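Local coordinates for protein osa (Shigella flexneri, PDB 4O7K) that acts as a plasmid fertility inhibition factor that suppresses the oncogenicity of Agrobacterium tumefaciens, at residues D96-D100 with R101-S105. The protein carries 1 engineered substitution. Numbering follows the deposited sequence.
With PO4 (phosphate ion), chain B.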
loop_
_atom_site.group_PDB
_atom_site.type_symbol
_atom_site.label_atom_id
_atom_site.label_comp_id
_atom_site.label_asym_id
_atom_site.label_seq_id
_atom_site.Cartn_x
_atom_site.Cartn_y
_atom_site.Cartn_z
ATOM N N ASP A 96 6.820 14.994 1.283
ATOM C CA ASP A 96 8.173 14.778 1.770
ATOM C C ASP A 96 8.667 13.367 1.505
ATOM O O ASP A 96 9.837 13.055 1.736
ATOM C CB ASP A 96 8.251 15.073 3.268
ATOM C CG ASP A 96 7.968 16.522 3.585
ATOM O OD1 ASP A 96 8.412 17.394 2.810
ATOM O OD2 ASP A 96 7.295 16.789 4.600
ATOM N N MET A 97 7.776 12.506 1.027
ATOM C CA MET A 97 8.165 11.126 0.782
ATOM C C MET A 97 9.352 10.992 -0.182
ATOM O O MET A 97 10.220 10.157 0.055
ATOM C CB MET A 97 6.969 10.318 0.273
ATOM C CG MET A 97 5.987 9.953 1.374
ATOM S SD MET A 97 4.511 9.149 0.728
ATOM C CE MET A 97 3.502 9.044 2.207
ATOM N N PRO A 98 9.416 11.816 -1.255
ATOM C CA PRO A 98 10.574 11.585 -2.132
ATOM C C PRO A 98 11.913 11.942 -1.496
ATOM O O PRO A 98 12.947 11.572 -2.047
ATOM C CB PRO A 98 10.286 12.491 -3.341
ATOM C CG PRO A 98 8.800 12.619 -3.365
ATOM C CD PRO A 98 8.421 12.695 -1.897
ATOM N N LYS A 99 11.900 12.612 -0.344
ATOM C CA LYS A 99 13.145 12.967 0.342
ATOM C C LYS A 99 13.736 11.787 1.095
ATOM O O LYS A 99 14.891 11.838 1.515
ATOM C CB LYS A 99 12.930 14.134 1.312
ATOM C CG LYS A 99 12.561 15.440 0.637
ATOM C CD LYS A 99 11.961 16.436 1.624
ATOM C CE LYS A 99 10.973 17.376 0.925
ATOM N NZ LYS A 99 11.607 18.611 0.384
ATOM N N ASP A 100 12.941 10.734 1.278
ATOM C CA ASP A 100 13.393 9.550 2.006
ATOM C C ASP A 100 14.638 8.986 1.328
ATOM O O ASP A 100 14.747 9.024 0.102
ATOM C CB ASP A 100 12.279 8.500 2.071
ATOM C CG ASP A 100 12.670 7.276 2.867
ATOM O OD1 ASP A 100 13.337 6.382 2.305
ATOM O OD2 ASP A 100 12.280 7.189 4.049
ATOM N N ARG A 101 15.580 8.473 2.116
ATOM C CA ARG A 101 16.885 8.102 1.571
ATOM C C ARG A 101 16.819 6.918 0.608
ATOM O O ARG A 101 17.655 6.804 -0.289
ATOM C CB ARG A 101 17.876 7.796 2.702
ATOM C CG ARG A 101 17.602 6.501 3.445
ATOM C CD ARG A 101 18.796 5.550 3.394
ATOM N NE ARG A 101 18.610 4.392 4.269
ATOM C CZ ARG A 101 19.022 3.159 3.986
ATOM N NH1 ARG A 101 18.802 2.170 4.844
ATOM N NH2 ARG A 101 19.650 2.908 2.845
ATOM N N LYS A 102 15.830 6.058 0.775
ATOM C CA LYS A 102 15.674 4.904 -0.083
ATOM C C LYS A 102 14.801 5.103 -1.281
ATOM O O LYS A 102 14.626 4.235 -2.055
ATOM C CB LYS A 102 15.142 3.739 0.700
ATOM C CG LYS A 102 15.997 3.412 1.878
ATOM C CD LYS A 102 15.360 2.371 2.762
ATOM C CE LYS A 102 15.525 1.003 2.171
ATOM N NZ LYS A 102 14.276 0.242 2.379
ATOM N N TYR A 103 14.240 6.267 -1.394
ATOM C CA TYR A 103 13.235 6.542 -2.418
ATOM C C TYR A 103 13.798 6.510 -3.849
ATOM O O TYR A 103 13.127 5.999 -4.754
ATOM C CB TYR A 103 12.567 7.895 -2.138
ATOM C CG TYR A 103 11.293 8.171 -2.923
ATOM C CD1 TYR A 103 11.343 8.708 -4.206
ATOM C CD2 TYR A 103 10.042 7.929 -2.365
ATOM C CE1 TYR A 103 10.180 8.984 -4.922
ATOM C CE2 TYR A 103 8.886 8.204 -3.065
ATOM C CZ TYR A 103 8.958 8.730 -4.348
ATOM O OH TYR A 103 7.803 9.004 -5.046
ATOM N N PRO A 104 15.013 7.069 -4.073
ATOM C CA PRO A 104 15.543 6.947 -5.440
ATOM C C PRO A 104 15.743 5.492 -5.860
ATOM O O PRO A 104 15.494 5.149 -7.013
ATOM C CB PRO A 104 16.883 7.687 -5.362
ATOM C CG PRO A 104 16.680 8.702 -4.285
ATOM C CD PRO A 104 15.836 7.987 -3.257
ATOM N N SER A 105 16.178 4.650 -4.928
ATOM C CA SER A 105 16.352 3.232 -5.215
ATOM C C SER A 105 15.011 2.580 -5.535
ATOM O O SER A 105 14.911 1.760 -6.436
ATOM C CB SER A 105 17.014 2.521 -4.036
ATOM O OG SER A 105 17.040 1.122 -4.245
HETATM P P PO4 B . 11.521 -0.806 0.698
HETATM O O1 PO4 B . 11.962 -2.200 1.043
HETATM O O2 PO4 B . 11.560 0.055 1.936
HETATM O O3 PO4 B . 12.406 -0.232 -0.379
HETATM O O4 PO4 B . 10.100 -0.814 0.175
#
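A type I beta turn from Asp100 to Tyr103 carries the chain out of a 3-10 segment that ends at Lys99 into helix 103-112, and Asp100, its first residue, accepts bonds through both its backbone and its side chain. Its carbonyl O accepts from Tyr103 N at 3.2 Å, the bond that closes the turn. The capping bond comes from the carboxylate: Lys102 N donates to Asp100 OD1 over 2.9 Å, meeting that oxygen on its anti side and 30° out of the carboxylate plane. With CG anti to the backbone N (chi1 -177°), the Asp100 side chain lies beside its own carbonyl carbon, which brings OD1 round to the amide of Lys102 and to within 3.6 Å of Lys102 CB.

The second element is a CH-pi contact that folds the aromatic ring back on the 3-10 segment. Pro98 CA sits 3.5 Å from the centroid of the Tyr103 ring and 9° off the ring normal, hence squarely over one face. The two side chains run side by side in the same direction, Pro98 CB reaching Tyr103 CE1 and CG lying near CZ. Met97 O approaches Tyr103 CD2 obliquely, while the same oxygen accepts from Asp100 N, just past the end of the 3-10 segment. Beyond these residues Tyr103 meets the ring of Trp145 in helix 140-148, and Met97 and Asp100 both touch Met144 of that helix.

Toward helix 140-148, Lys102 bends at chi3 and chi4 and carries its ammonium to a phosphate ion, probably from the crystallisation liquor, which Thr141 OG1 and Arg142 NE also bind; Lys102 NZ donates to phosphate O2 at 2.8 Å.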